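Local coordinates for glutamate racemase (Francisella tularensis subsp. tularensis, PDB 3OUT), which belongs to the Asp/Glu/hydantoin racemase family and folds into two lobes, each built on a parallel beta sheet, with D-glutamic acid bound between them, at residues I10-S15 with L20-N25; S15-L20 with R246-M251; I162-A167 with K193-K198; E169-F174 with K198-K203. All coordinates share one frame; numbering follows the deposited sequence. Where two conformers were deposited one is given.

Contact 1: residues I10-S15 with L20-N25. With DGL (D-glutamic acid), chain E.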
loop_
_atom_site.group_PDB
_atom_site.type_symbol
_atom_site.label_atom_id
_atom_site.label_comp_id
_atom_site.label_asym_id
_atom_site.label_seq_id
_atom_site.Cartn_x
_atom_site.Cartn_y
_atom_site.Cartn_z
ATOM N N ILE B 10 -18.208 15.004 -9.772
ATOM C CA ILE B 10 -18.350 14.870 -8.318
ATOM C C ILE B 10 -17.559 13.614 -7.914
ATOM O O ILE B 10 -17.642 12.599 -8.584
ATOM C CB ILE B 10 -19.828 14.639 -7.958
ATOM C CG1 ILE B 10 -20.658 15.865 -8.311
ATOM C CG2 ILE B 10 -19.997 14.296 -6.469
ATOM C CD1 ILE B 10 -22.179 15.584 -8.395
ATOM N N GLY B 11 -16.785 13.715 -6.843
ATOM C CA GLY B 11 -16.064 12.577 -6.290
ATOM C C GLY B 11 -16.846 11.961 -5.153
ATOM O O GLY B 11 -17.160 12.649 -4.174
ATOM N N VAL B 12 -17.122 10.668 -5.256
ATOM C CA VAL B 12 -17.703 9.934 -4.192
ATOM C C VAL B 12 -16.608 9.050 -3.572
ATOM O O VAL B 12 -16.080 8.138 -4.222
ATOM C CB VAL B 12 -18.914 9.040 -4.640
ATOM C CG1 VAL B 12 -19.386 8.183 -3.456
ATOM C CG2 VAL B 12 -20.026 9.876 -5.267
ATOM N N PHE B 13 -16.278 9.383 -2.321
ATOM C CA PHE B 13 -15.119 8.877 -1.571
ATOM C C PHE B 13 -15.559 7.797 -0.583
ATOM O O PHE B 13 -16.246 8.094 0.397
ATOM C CB PHE B 13 -14.514 10.112 -0.897
ATOM C CG PHE B 13 -13.133 9.928 -0.236
ATOM C CD1 PHE B 13 -12.722 8.743 0.350
ATOM C CD2 PHE B 13 -12.274 11.009 -0.164
ATOM C CE1 PHE B 13 -11.488 8.675 0.966
ATOM C CE2 PHE B 13 -11.063 10.948 0.472
ATOM C CZ PHE B 13 -10.641 9.780 0.995
ATOM N N ASP B 14 -15.189 6.540 -0.861
ATOM C CA ASP B 14 -15.623 5.415 -0.038
ATOM C C ASP B 14 -14.396 4.671 0.463
ATOM O O ASP B 14 -13.293 4.751 -0.116
ATOM C CB ASP B 14 -16.487 4.472 -0.898
ATOM C CG ASP B 14 -17.338 3.497 -0.105
ATOM O OD1 ASP B 14 -17.450 3.607 1.156
ATOM O OD2 ASP B 14 -17.914 2.579 -0.788
ATOM N N SER B 15 -14.622 3.900 1.509
ATOM C CA SER B 15 -13.702 2.818 1.871
ATOM C C SER B 15 -13.926 1.683 0.851
ATOM O O SER B 15 -13.004 1.282 0.127
ATOM C CB SER B 15 -13.950 2.383 3.326
ATOM O OG SER B 15 -15.354 2.257 3.551
ATOM N N LEU B 20 -21.595 3.001 -2.588
ATOM C CA LEU B 20 -22.238 2.984 -3.902
ATOM C C LEU B 20 -23.689 3.496 -3.791
ATOM O O LEU B 20 -24.239 3.986 -4.773
ATOM C CB LEU B 20 -22.180 1.589 -4.545
ATOM C CG LEU B 20 -20.768 1.228 -5.001
ATOM C CD1 LEU B 20 -20.605 -0.247 -5.220
ATOM C CD2 LEU B 20 -20.452 2.057 -6.309
ATOM N N THR B 21 -24.295 3.382 -2.615
ATOM C CA THR B 21 -25.618 3.947 -2.425
ATOM C C THR B 21 -25.658 5.458 -2.676
ATOM O O THR B 21 -26.668 5.959 -3.192
ATOM C CB THR B 21 -26.183 3.634 -1.052
ATOM O OG1 THR B 21 -26.443 2.223 -0.965
ATOM C CG2 THR B 21 -27.456 4.441 -0.827
ATOM N N ILE B 22 -24.578 6.176 -2.338
ATOM C CA ILE B 22 -24.500 7.642 -2.572
ATOM C C ILE B 22 -24.518 7.913 -4.073
ATOM O O ILE B 22 -25.092 8.911 -4.535
ATOM C CB ILE B 22 -23.232 8.281 -1.949
ATOM C CG1 ILE B 22 -23.353 8.284 -0.423
ATOM C CG2 ILE B 22 -22.964 9.701 -2.499
ATOM C CD1 ILE B 22 -24.100 9.454 0.145
ATOM N N VAL B 23 -23.878 7.045 -4.860
ATOM C CA VAL B 23 -23.916 7.194 -6.305
ATOM C C VAL B 23 -25.370 7.096 -6.812
ATOM O O VAL B 23 -25.835 7.926 -7.600
ATOM C CB VAL B 23 -22.989 6.154 -6.991
ATOM C CG1 VAL B 23 -23.076 6.301 -8.510
ATOM C CG2 VAL B 23 -21.554 6.395 -6.528
ATOM N N LYS B 24 -26.079 6.083 -6.326
ATOM C CA LYS B 24 -27.486 5.873 -6.620
ATOM C C LYS B 24 -28.297 7.156 -6.268
ATOM O O LYS B 24 -29.104 7.663 -7.074
ATOM C CB LYS B 24 -27.992 4.636 -5.877
ATOM C CG LYS B 24 -29.507 4.369 -5.992
ATOM C CD LYS B 24 -29.995 3.390 -4.914
ATOM C CE LYS B 24 -30.178 4.064 -3.528
ATOM N NZ LYS B 24 -30.637 3.132 -2.422
ATOM N N ASN B 25 -28.053 7.677 -5.081
ATOM C CA ASN B 25 -28.799 8.825 -4.609
ATOM C C ASN B 25 -28.532 10.022 -5.510
ATOM O O ASN B 25 -29.372 10.722 -5.875
ATOM C CB ASN B 25 -28.435 9.173 -3.161
ATOM C CG ASN B 25 -28.935 8.151 -2.142
ATOM O OD1 ASN B 25 -29.934 7.533 -2.310
ATOM N ND2 ASN B 25 -28.251 8.057 -1.084
HETATM N N DGL E . -16.957 0.009 4.073
HETATM C CA DGL E . -17.004 -0.231 5.558
HETATM C C DGL E . -15.682 -0.746 6.052
HETATM O O DGL E . -14.667 -0.592 5.337
HETATM C CB DGL E . -17.315 1.016 6.378
HETATM C CG DGL E . -18.577 1.781 5.954
HETATM C CD DGL E . -19.028 2.853 6.927
HETATM O OE1 DGL E . -18.486 2.938 8.044
HETATM O OE2 DGL E . -19.984 3.594 6.561
HETATM O OXT DGL E . -15.590 -1.253 7.196
#
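Val12 points its isopropyl group from strand 10-14 into helix 20-29, where it meets the branched side chains of Ile22 and Val23. One methyl goes to each neighbour: Val12 CG1 rests against Ile22 CG2 at 4.0 Å, and Val12 CG2 lies 4.0 Å from Val23 CG2. The methyls interlock rather than meet singly, because Ile22 CG2 also reaches Val12 CG2 and Val23 CG2 also comes near Val12 CG1. In both pairs the side chains run at a slant to each other. With Ile22 CG1 beside the backbone N (chi1 -71°), CG2 stands anti to that N and faces the strand, while the CG1 branch leads away.

At the C-terminal end of the strand the contact turns polar. Asp14 OD2 stands 4.1 Å from Leu20 N, but its hydrogen bonds go to Gly19 N, just before the helix, and to Tyr37 OH, two grips on a buried carboxylate oxygen. Asp14 OD1 receives a weak bond from Ser15 N. The next side chain is at the ligand: Ser15 OG accepts a hydrogen bond of 2.8 Å from the amino nitrogen N of D-glutamic acid.

Strand and helix run roughly antiparallel, at 153° between the short axes and 8.8 Å apart, as the first two elements of the beta-alpha-beta unit that ends in strand 35-39. Tyr37 of that strand also touches Val12, Leu20 and Val23. Ile22 also touches Ser212 of helix 208-221, whereas Phe13 points from the opposite face of the sheet into helix 51-67.

Contact 2: residues S15-L20 with R246-M251. With DGL (D-glutamic acid), chain E.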
loop_
_atom_site.group_PDB
_atom_site.type_symbol
_atom_site.label_atom_id
_atom_site.label_comp_id
_atom_site.label_asym_id
_atom_site.label_seq_id
_atom_site.Cartn_x
_atom_site.Cartn_y
_atom_site.Cartn_z
ATOM N N SER B 15 -14.622 3.900 1.509
ATOM C CA SER B 15 -13.702 2.818 1.871
ATOM C C SER B 15 -13.926 1.683 0.851
ATOM O O SER B 15 -13.004 1.282 0.127
ATOM C CB SER B 15 -13.950 2.383 3.326
ATOM O OG SER B 15 -15.354 2.257 3.551
ATOM N N GLY B 16 -15.156 1.207 0.754
ATOM C CA GLY B 16 -15.520 0.335 -0.345
ATOM C C GLY B 16 -16.906 -0.253 -0.190
ATOM O O GLY B 16 -17.364 -0.515 0.918
ATOM N N ILE B 17 -17.527 -0.490 -1.359
ATOM C CA ILE B 17 -18.788 -1.226 -1.500
ATOM C C ILE B 17 -20.089 -0.549 -1.017
ATOM O O ILE B 17 -21.053 -0.396 -1.815
ATOM C CB ILE B 17 -18.747 -2.658 -0.861
ATOM C CG1 ILE B 17 -17.663 -3.500 -1.536
ATOM C CG2 ILE B 17 -20.127 -3.337 -0.967
ATOM C CD1 ILE B 17 -17.476 -4.853 -0.997
ATOM N N GLY B 18 -20.154 -0.128 0.252
ATOM C CA GLY B 18 -21.419 0.475 0.735
ATOM C C GLY B 18 -21.691 1.895 0.284
ATOM O O GLY B 18 -22.837 2.368 0.241
ATOM N N GLY B 19 -20.641 2.633 -0.023
ATOM C CA GLY B 19 -20.769 4.012 -0.530
ATOM C C GLY B 19 -21.404 4.127 -1.896
ATOM O O GLY B 19 -21.664 5.238 -2.350
ATOM N N LEU B 20 -21.595 3.001 -2.588
ATOM C CA LEU B 20 -22.238 2.984 -3.902
ATOM C C LEU B 20 -23.689 3.496 -3.791
ATOM O O LEU B 20 -24.239 3.986 -4.773
ATOM C CB LEU B 20 -22.180 1.589 -4.545
ATOM C CG LEU B 20 -20.768 1.228 -5.001
ATOM C CD1 LEU B 20 -20.605 -0.247 -5.220
ATOM C CD2 LEU B 20 -20.452 2.057 -6.309
ATOM N N ARG B 246 -18.577 -7.332 -8.163
ATOM C CA ARG B 246 -19.653 -6.939 -9.061
ATOM C C ARG B 246 -20.981 -7.134 -8.396
ATOM O O ARG B 246 -21.788 -6.195 -8.309
ATOM C CB ARG B 246 -19.572 -7.754 -10.351
ATOM C CG ARG B 246 -20.294 -7.133 -11.539
ATOM C CD ARG B 246 -21.813 -7.223 -11.502
ATOM N NE ARG B 246 -22.336 -8.582 -11.291
ATOM C CZ ARG B 246 -23.582 -8.878 -10.899
ATOM N NH1 ARG B 246 -24.479 -7.912 -10.643
ATOM N NH2 ARG B 246 -23.935 -10.162 -10.728
ATOM N N SER B 247 -21.216 -8.330 -7.892
ATOM C CA SER B 247 -22.525 -8.655 -7.341
ATOM C C SER B 247 -22.835 -7.905 -6.043
ATOM O O SER B 247 -23.929 -7.407 -5.875
ATOM C CB SER B 247 -22.671 -10.164 -7.183
ATOM O OG SER B 247 -21.818 -10.668 -6.183
ATOM N N VAL B 248 -21.870 -7.816 -5.132
ATOM C CA VAL B 248 -22.149 -7.155 -3.849
ATOM C C VAL B 248 -22.241 -5.635 -4.075
ATOM O O VAL B 248 -23.131 -4.978 -3.514
ATOM C CB VAL B 248 -21.159 -7.578 -2.746
ATOM C CG1 VAL B 248 -21.459 -6.849 -1.428
ATOM C CG2 VAL B 248 -21.187 -9.070 -2.533
ATOM N N GLY B 249 -21.377 -5.064 -4.910
ATOM C CA GLY B 249 -21.446 -3.626 -5.160
ATOM C C GLY B 249 -22.754 -3.210 -5.799
ATOM O O GLY B 249 -23.341 -2.215 -5.439
ATOM N N GLU B 250 -23.200 -3.983 -6.792
ATOM C CA GLU B 250 -24.404 -3.639 -7.536
ATOM C C GLU B 250 -25.653 -3.874 -6.704
ATOM O O GLU B 250 -26.674 -3.251 -6.986
ATOM C CB GLU B 250 -24.433 -4.335 -8.900
ATOM C CG GLU B 250 -23.343 -3.776 -9.802
ATOM C CD GLU B 250 -23.339 -4.374 -11.207
ATOM O OE1 GLU B 250 -24.173 -5.258 -11.532
ATOM O OE2 GLU B 250 -22.465 -3.953 -11.981
HETATM N N MSE B 251 -25.552 -4.685 -5.648
HETATM C CA MSE B 251 -26.639 -4.781 -4.615
HETATM C C MSE B 251 -26.891 -3.404 -3.974
HETATM O O MSE B 251 -28.038 -3.029 -3.766
HETATM C CB MSE B 251 -26.327 -5.843 -3.558
HETATM C CG MSE B 251 -27.404 -6.053 -2.514
HETATM SE SE MSE B 251 -26.941 -7.290 -1.088
HETATM C CE MSE B 251 -25.506 -6.323 -0.124
HETATM N N DGL E . -16.957 0.009 4.073
HETATM C CA DGL E . -17.004 -0.231 5.558
HETATM C C DGL E . -15.682 -0.746 6.052
HETATM O O DGL E . -14.667 -0.592 5.337
HETATM C CB DGL E . -17.315 1.016 6.378
HETATM C CG DGL E . -18.577 1.781 5.954
HETATM C CD DGL E . -19.028 2.853 6.927
HETATM O OE1 DGL E . -18.486 2.938 8.044
HETATM O OE2 DGL E . -19.984 3.594 6.561
HETATM O OXT DGL E . -15.590 -1.253 7.196
#
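Leu20 presses its CD1 methyl onto the backbone of Gly249, and here the contact is tight: CD1 lies 3.4 Å from Gly249 O and 3.5 Å from Gly249 CA, the latter closer than usual for two carbons. With no side chain at Gly249, the leucine methyl can lie directly on the helix backbone. Beside it Ile17 adds a more ordinary hydrophobic touch, its CG2, anti to the backbone N, meeting Val248 CG1 at a slant and at 3.8 Å. Ile17 sits at the centre of a classic gamma turn, closed by a 2.9 Å bond from Gly18 N to Gly16 O, and Tyr37 OH bonds its N.

Val248 is only partly buried, and on the flank turned from the loop Arg246 and Ser247 are partly exposed, next to the second subunit. There Arg246 NH1 makes a salt bridge of 2.8 Å to Glu250 OE1, one turn on, coming from above the carboxylate plane. Glu250 OE2 pairs across the interface with Arg246 NH2 of the second subunit.

No hydrogen bond joins the two segments. The loop is thus held against helix 245-253 by apolar and backbone packing, while the charged pairs lie within the helix and at the subunit boundary. On the ligand side of the turn, Gly16 O comes within 3.2 Å of N of D-glutamic acid, which places the turn between the pocket and the helix.

Contact 3: residues I162-A167 with K193-K198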
loop_
_atom_site.group_PDB
_atom_site.type_symbol
_atom_site.label_atom_id
_atom_site.label_comp_id
_atom_site.label_asym_id
_atom_site.label_seq_id
_atom_site.Cartn_x
_atom_site.Cartn_y
_atom_site.Cartn_z
ATOM N N ILE B 162 -30.282 -15.803 11.122
ATOM C CA ILE B 162 -28.894 -15.386 11.510
ATOM C C ILE B 162 -28.786 -13.870 11.707
ATOM O O ILE B 162 -28.247 -13.377 12.725
ATOM C CB ILE B 162 -27.849 -15.858 10.499
ATOM C CG1 ILE B 162 -27.736 -17.396 10.573
ATOM C CG2 ILE B 162 -26.470 -15.216 10.774
ATOM C CD1 ILE B 162 -27.010 -18.049 9.394
ATOM N N VAL B 163 -29.288 -13.124 10.739
ATOM C CA VAL B 163 -29.254 -11.663 10.794
ATOM C C VAL B 163 -29.996 -11.192 12.030
ATOM O O VAL B 163 -29.508 -10.359 12.795
ATOM C CB VAL B 163 -29.858 -10.999 9.518
ATOM C CG1 VAL B 163 -29.909 -9.489 9.676
ATOM C CG2 VAL B 163 -29.058 -11.339 8.276
ATOM N N GLU B 164 -31.172 -11.765 12.267
ATOM C CA GLU B 164 -31.922 -11.410 13.473
ATOM C C GLU B 164 -31.192 -11.711 14.786
ATOM O O GLU B 164 -31.196 -10.906 15.694
ATOM C CB GLU B 164 -33.325 -12.018 13.389
ATOM C CG GLU B 164 -34.129 -11.404 12.247
ATOM C CD GLU B 164 -35.502 -12.017 12.083
ATOM O OE1 GLU B 164 -35.982 -12.646 13.043
ATOM O OE2 GLU B 164 -36.103 -11.828 11.007
ATOM N N LEU B 165 -30.518 -12.856 14.891
ATOM C CA LEU B 165 -29.792 -13.163 16.095
ATOM C C LEU B 165 -28.556 -12.284 16.313
ATOM O O LEU B 165 -28.288 -11.915 17.429
ATOM C CB LEU B 165 -29.384 -14.626 16.128
ATOM C CG LEU B 165 -30.491 -15.650 16.426
ATOM C CD1 LEU B 165 -29.927 -17.024 16.225
ATOM C CD2 LEU B 165 -31.039 -15.500 17.838
ATOM N N VAL B 166 -27.793 -12.013 15.246
ATOM C CA VAL B 166 -26.662 -11.103 15.365
ATOM C C VAL B 166 -27.169 -9.697 15.769
ATOM O O VAL B 166 -26.587 -9.073 16.627
ATOM C CB VAL B 166 -25.839 -11.034 14.050
ATOM C CG1 VAL B 166 -24.696 -9.999 14.183
ATOM C CG2 VAL B 166 -25.275 -12.453 13.709
ATOM N N ALA B 167 -28.249 -9.223 15.140
ATOM C CA ALA B 167 -28.824 -7.921 15.489
ATOM C C ALA B 167 -29.286 -7.903 16.952
ATOM O O ALA B 167 -29.057 -6.916 17.671
ATOM C CB ALA B 167 -29.960 -7.534 14.538
ATOM N N LYS B 193 -32.364 -3.003 7.377
ATOM C CA LYS B 193 -33.223 -2.166 8.213
ATOM C C LYS B 193 -34.489 -2.883 8.683
ATOM O O LYS B 193 -34.944 -2.655 9.821
ATOM C CB LYS B 193 -33.591 -0.859 7.516
ATOM C CG LYS B 193 -34.474 -0.922 6.273
ATOM C CD LYS B 193 -34.777 0.499 5.788
ATOM C CE LYS B 193 -34.949 0.604 4.284
ATOM N NZ LYS B 193 -35.581 -0.582 3.638
ATOM N N GLU B 194 -35.048 -3.728 7.826
ATOM C CA GLU B 194 -36.256 -4.490 8.206
ATOM C C GLU B 194 -35.992 -5.445 9.364
ATOM O O GLU B 194 -36.836 -5.586 10.253
ATOM C CB GLU B 194 -36.836 -5.256 7.015
ATOM C CG GLU B 194 -37.391 -4.396 5.904
ATOM C CD GLU B 194 -38.106 -5.205 4.796
ATOM O OE1 GLU B 194 -38.329 -6.433 4.981
ATOM O OE2 GLU B 194 -38.467 -4.593 3.745
ATOM N N SER B 195 -34.827 -6.094 9.390
ATOM C CA SER B 195 -34.455 -6.933 10.527
ATOM C C SER B 195 -34.214 -6.084 11.760
ATOM O O SER B 195 -34.596 -6.455 12.844
ATOM C CB SER B 195 -33.218 -7.772 10.248
ATOM O OG SER B 195 -33.439 -8.637 9.129
ATOM N N ILE B 196 -33.563 -4.933 11.608
ATOM C CA ILE B 196 -33.336 -4.048 12.750
ATOM C C ILE B 196 -34.681 -3.599 13.355
ATOM O O ILE B 196 -34.855 -3.626 14.559
ATOM C CB ILE B 196 -32.445 -2.844 12.353
ATOM C CG1 ILE B 196 -31.043 -3.346 11.996
ATOM C CG2 ILE B 196 -32.359 -1.792 13.512
ATOM C CD1 ILE B 196 -30.105 -2.313 11.394
ATOM N N ALA B 197 -35.598 -3.185 12.498
ATOM C CA ALA B 197 -36.918 -2.678 12.908
ATOM C C ALA B 197 -37.715 -3.711 13.709
ATOM O O ALA B 197 -38.519 -3.334 14.574
ATOM C CB ALA B 197 -37.692 -2.274 11.713
ATOM N N LYS B 198 -37.502 -4.999 13.429
ATOM C CA LYS B 198 -38.159 -6.097 14.219
ATOM C C LYS B 198 -37.685 -6.170 15.676
ATOM O O LYS B 198 -38.461 -6.534 16.575
ATOM C CB LYS B 198 -37.898 -7.484 13.612
ATOM C CG LYS B 198 -38.733 -7.956 12.439
ATOM C CD LYS B 198 -38.222 -9.346 12.019
ATOM C CE LYS B 198 -39.163 -10.106 11.094
ATOM N NZ LYS B 198 -39.324 -9.429 9.767
HETATM O O HOH W 1 -35.098 -10.793 8.911
#
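Ser195 and Glu164 lose the most surface where helix 161-171 crosses helix 193-199, and Lys198 comes next. Ser195 points at the opposing helix. Its hydroxyl lies beside a methyl of Val163, with OG 3.7 Å from Val163 CG1, and it also hydrogen-bonds a water. This water stands 2.7 Å from Ser195 OG and donates a short hydrogen bond of 2.5 Å to Glu164 OE2, bridging two side chains that do not bond directly.

Glu164 carries its carboxylate to that water on a chain extended beyond CG (chi2 177°). Lys198 then passes at a slant across the acid: Glu164 OE2 lies 3.4 Å from Lys198 CD, so the meeting is first one of oxygen with methylene groups. A bend at the end of the lysine chain (chi4 65°) leaves NZ 4.2 Å from Glu164 OE2, beyond a salt bridge, although the opposite charges probably still attract. This end is open to solvent at Lys198 and partly so at Glu164, in contrast to the buried pair Val163 and Ser195.

The segment axes are 9.4 Å apart and cross at -54°. Behind Ser195, Ile196 turns to Leu182 and Leu184 of strand 181-184, while Ile162, Leu165 and Val166 pack on a third subunit. Two neighbouring helices packed beside a parallel sheet, one of them linking strands 181-184 and 203-205, are characteristic of the layered alpha/beta lobes of this racemase family.

Contact 4: residues E169-F174 with K198-K203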
loop_
_atom_site.group_PDB
_atom_site.type_symbol
_atom_site.label_atom_id
_atom_site.label_comp_id
_atom_site.label_asym_id
_atom_site.label_seq_id
_atom_site.Cartn_x
_atom_site.Cartn_y
_atom_site.Cartn_z
ATOM N N GLU B 169 -27.998 -9.496 19.407
ATOM C CA GLU B 169 -26.787 -9.402 20.206
ATOM C C GLU B 169 -26.314 -7.951 20.368
ATOM O O GLU B 169 -25.935 -7.542 21.465
ATOM C CB GLU B 169 -25.681 -10.270 19.574
ATOM C CG GLU B 169 -24.344 -10.197 20.243
ATOM C CD GLU B 169 -24.253 -10.956 21.551
ATOM O OE1 GLU B 169 -25.158 -11.771 21.872
ATOM O OE2 GLU B 169 -23.237 -10.724 22.249
ATOM N N TYR B 170 -26.350 -7.177 19.280
ATOM C CA TYR B 170 -25.846 -5.825 19.277
ATOM C C TYR B 170 -26.880 -4.789 19.738
ATOM O O TYR B 170 -26.508 -3.737 20.259
ATOM C CB TYR B 170 -25.385 -5.432 17.867
ATOM C CG TYR B 170 -24.133 -6.148 17.390
ATOM C CD1 TYR B 170 -23.043 -6.309 18.233
ATOM C CD2 TYR B 170 -24.039 -6.657 16.086
ATOM C CE1 TYR B 170 -21.878 -6.963 17.804
ATOM C CE2 TYR B 170 -22.864 -7.298 15.659
ATOM C CZ TYR B 170 -21.805 -7.445 16.506
ATOM O OH TYR B 170 -20.652 -8.052 16.084
ATOM N N LEU B 171 -28.145 -5.047 19.497
ATOM C CA LEU B 171 -29.193 -4.025 19.736
ATOM C C LEU B 171 -29.859 -4.131 21.094
ATOM O O LEU B 171 -30.566 -3.200 21.508
ATOM C CB LEU B 171 -30.255 -4.088 18.640
ATOM C CG LEU B 171 -29.800 -3.792 17.223
ATOM C CD1 LEU B 171 -30.876 -4.101 16.254
ATOM C CD2 LEU B 171 -29.326 -2.330 17.081
ATOM N N SER B 172 -29.634 -5.240 21.797
ATOM C CA SER B 172 -30.200 -5.419 23.137
ATOM C C SER B 172 -29.709 -4.325 24.097
ATOM O O SER B 172 -30.446 -3.931 25.012
ATOM C CB SER B 172 -29.876 -6.820 23.671
ATOM O OG SER B 172 -28.481 -7.018 23.748
ATOM N N TYR B 173 -28.489 -3.825 23.877
ATOM C CA TYR B 173 -27.950 -2.690 24.628
ATOM C C TYR B 173 -28.938 -1.512 24.709
ATOM O O TYR B 173 -28.901 -0.795 25.692
ATOM C CB TYR B 173 -26.627 -2.224 24.007
ATOM C CG TYR B 173 -26.075 -0.914 24.517
ATOM C CD1 TYR B 173 -25.489 -0.826 25.761
ATOM C CD2 TYR B 173 -26.111 0.239 23.735
ATOM C CE1 TYR B 173 -24.957 0.383 26.218
ATOM C CE2 TYR B 173 -25.591 1.433 24.187
ATOM C CZ TYR B 173 -25.017 1.501 25.416
ATOM O OH TYR B 173 -24.483 2.672 25.866
ATOM N N PHE B 174 -29.780 -1.323 23.685
ATOM C CA PHE B 174 -30.652 -0.141 23.604
ATOM C C PHE B 174 -32.005 -0.333 24.267
ATOM O O PHE B 174 -32.755 0.617 24.397
ATOM C CB PHE B 174 -30.882 0.281 22.150
ATOM C CG PHE B 174 -29.624 0.706 21.454
ATOM C CD1 PHE B 174 -29.091 1.942 21.684
ATOM C CD2 PHE B 174 -28.994 -0.137 20.563
ATOM C CE1 PHE B 174 -27.928 2.352 21.044
ATOM C CE2 PHE B 174 -27.835 0.238 19.927
ATOM C CZ PHE B 174 -27.298 1.488 20.168
ATOM N N LYS B 198 -37.502 -4.999 13.429
ATOM C CA LYS B 198 -38.159 -6.097 14.219
ATOM C C LYS B 198 -37.685 -6.170 15.676
ATOM O O LYS B 198 -38.461 -6.534 16.575
ATOM C CB LYS B 198 -37.898 -7.484 13.612
ATOM C CG LYS B 198 -38.733 -7.956 12.439
ATOM C CD LYS B 198 -38.222 -9.346 12.019
ATOM C CE LYS B 198 -39.163 -10.106 11.094
ATOM N NZ LYS B 198 -39.324 -9.429 9.767
ATOM N N ILE B 199 -36.408 -5.863 15.903
ATOM C CA ILE B 199 -35.787 -5.952 17.223
ATOM C C ILE B 199 -35.956 -4.663 18.045
ATOM O O ILE B 199 -36.170 -4.699 19.264
ATOM C CB ILE B 199 -34.267 -6.226 17.084
ATOM C CG1 ILE B 199 -33.978 -7.427 16.157
ATOM C CG2 ILE B 199 -33.621 -6.375 18.439
ATOM C CD1 ILE B 199 -34.826 -8.684 16.393
ATOM N N LEU B 200 -35.828 -3.523 17.377
ATOM C CA LEU B 200 -35.812 -2.248 18.042
ATOM C C LEU B 200 -36.737 -1.326 17.289
ATOM O O LEU B 200 -36.384 -0.762 16.257
ATOM C CB LEU B 200 -34.371 -1.719 18.085
ATOM C CG LEU B 200 -34.102 -0.536 18.988
ATOM C CD1 LEU B 200 -34.317 -0.964 20.446
ATOM C CD2 LEU B 200 -32.685 -0.007 18.763
ATOM N N ASP B 201 -37.939 -1.190 17.822
ATOM C CA ASP B 201 -39.022 -0.468 17.181
ATOM C C ASP B 201 -38.902 1.043 17.398
ATOM O O ASP B 201 -39.637 1.650 18.189
ATOM C CB ASP B 201 -40.349 -0.993 17.743
ATOM C CG ASP B 201 -41.543 -0.465 16.993
ATOM O OD1 ASP B 201 -41.441 -0.255 15.753
ATOM O OD2 ASP B 201 -42.598 -0.261 17.654
ATOM N N VAL B 202 -37.928 1.653 16.724
ATOM C CA VAL B 202 -37.734 3.102 16.779
ATOM C C VAL B 202 -37.421 3.642 15.398
ATOM O O VAL B 202 -37.107 2.865 14.496
ATOM C CB VAL B 202 -36.606 3.473 17.762
ATOM C CG1 VAL B 202 -36.923 2.975 19.144
ATOM C CG2 VAL B 202 -35.288 2.914 17.297
ATOM N N LYS B 203 -37.510 4.959 15.226
ATOM C CA LYS B 203 -37.216 5.602 13.958
ATOM C C LYS B 203 -35.760 5.297 13.569
ATOM O O LYS B 203 -34.871 5.537 14.363
ATOM C CB LYS B 203 -37.433 7.111 14.066
ATOM C CG LYS B 203 -37.062 7.948 12.827
ATOM C CD LYS B 203 -37.615 9.411 12.908
ATOM C CE LYS B 203 -36.623 10.478 13.520
ATOM N NZ LYS B 203 -37.246 11.790 14.047
#
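Leu171 meets Ile199 and Leu200 where two helices of the second alpha/beta lobe, 161-171 and 193-199, reach their C-terminal ends beside its parallel four-stranded sheet. The contact across the segments is wholly apolar. Leu171 and Ile199 cross at about a right angle: Leu171 CB lies 4.1 Å from Ile199 CG2, and the methyl Leu171 CD1 reaches back over Ile199 CB. Leu200 takes the next place. Holding CG opposite its backbone N (chi1 -168°), it puts both methyls on Phe174, with CD2 at 3.8 Å and CD1 at 4.0 Å from Phe174 CB. CD2 also approaches the Phe174 ring obliquely, and Leu171 CD2 closes the group more loosely, 4.4 Å from Leu200 CD2. Leu182 of strand 181-184 touches Leu171, Phe174 and Leu200 alike, which seats the cluster on the sheet.

Hydrogen bonds shape each segment but do not join the two. Phe174 N bonds Leu171 O, three residues back, and both side chains start toward the other segment. In the other segment Val202 N bonds Leu200 O at 2.9 Å, an inverse gamma turn centred on Asp201 that leads the chain from the helix into strand 203-205. His175 NE2, just past the first segment, bonds Ile199 O.

Aromatic interactions surround the first segment. Tyr173 makes a cation-pi contact with Lys177, and Tyr170 packs edge-to-face with Phe149 and also touches Phe157 of a third subunit. On the side of the Phe174 ring away from Leu200, Tyr173 CD2 stands over its centre, 3.8 Å above the plane.

Overall arrangement
From the N terminus, contact 1 closes the shortest loop, the four-residue link between strand 10-14 and helix 20-29 in the first lobe. Contact 2 starts from that link and closes the longest, bringing helix 245-253 back to it; the two cross, share Ser15 and Leu20, and both touch D-glutamic acid. Nested inside the loop of contact 2 lie contacts 3 and 4, which cross each other, share Lys198 and, in the second lobe, join helices 161-171 and 193-199 and, in contact 4, the chain just past their ends, their centres about 8 Å apart. The two pairs do not touch; the nearest atoms between them, of contacts 1 and 3, are about 8 Å apart.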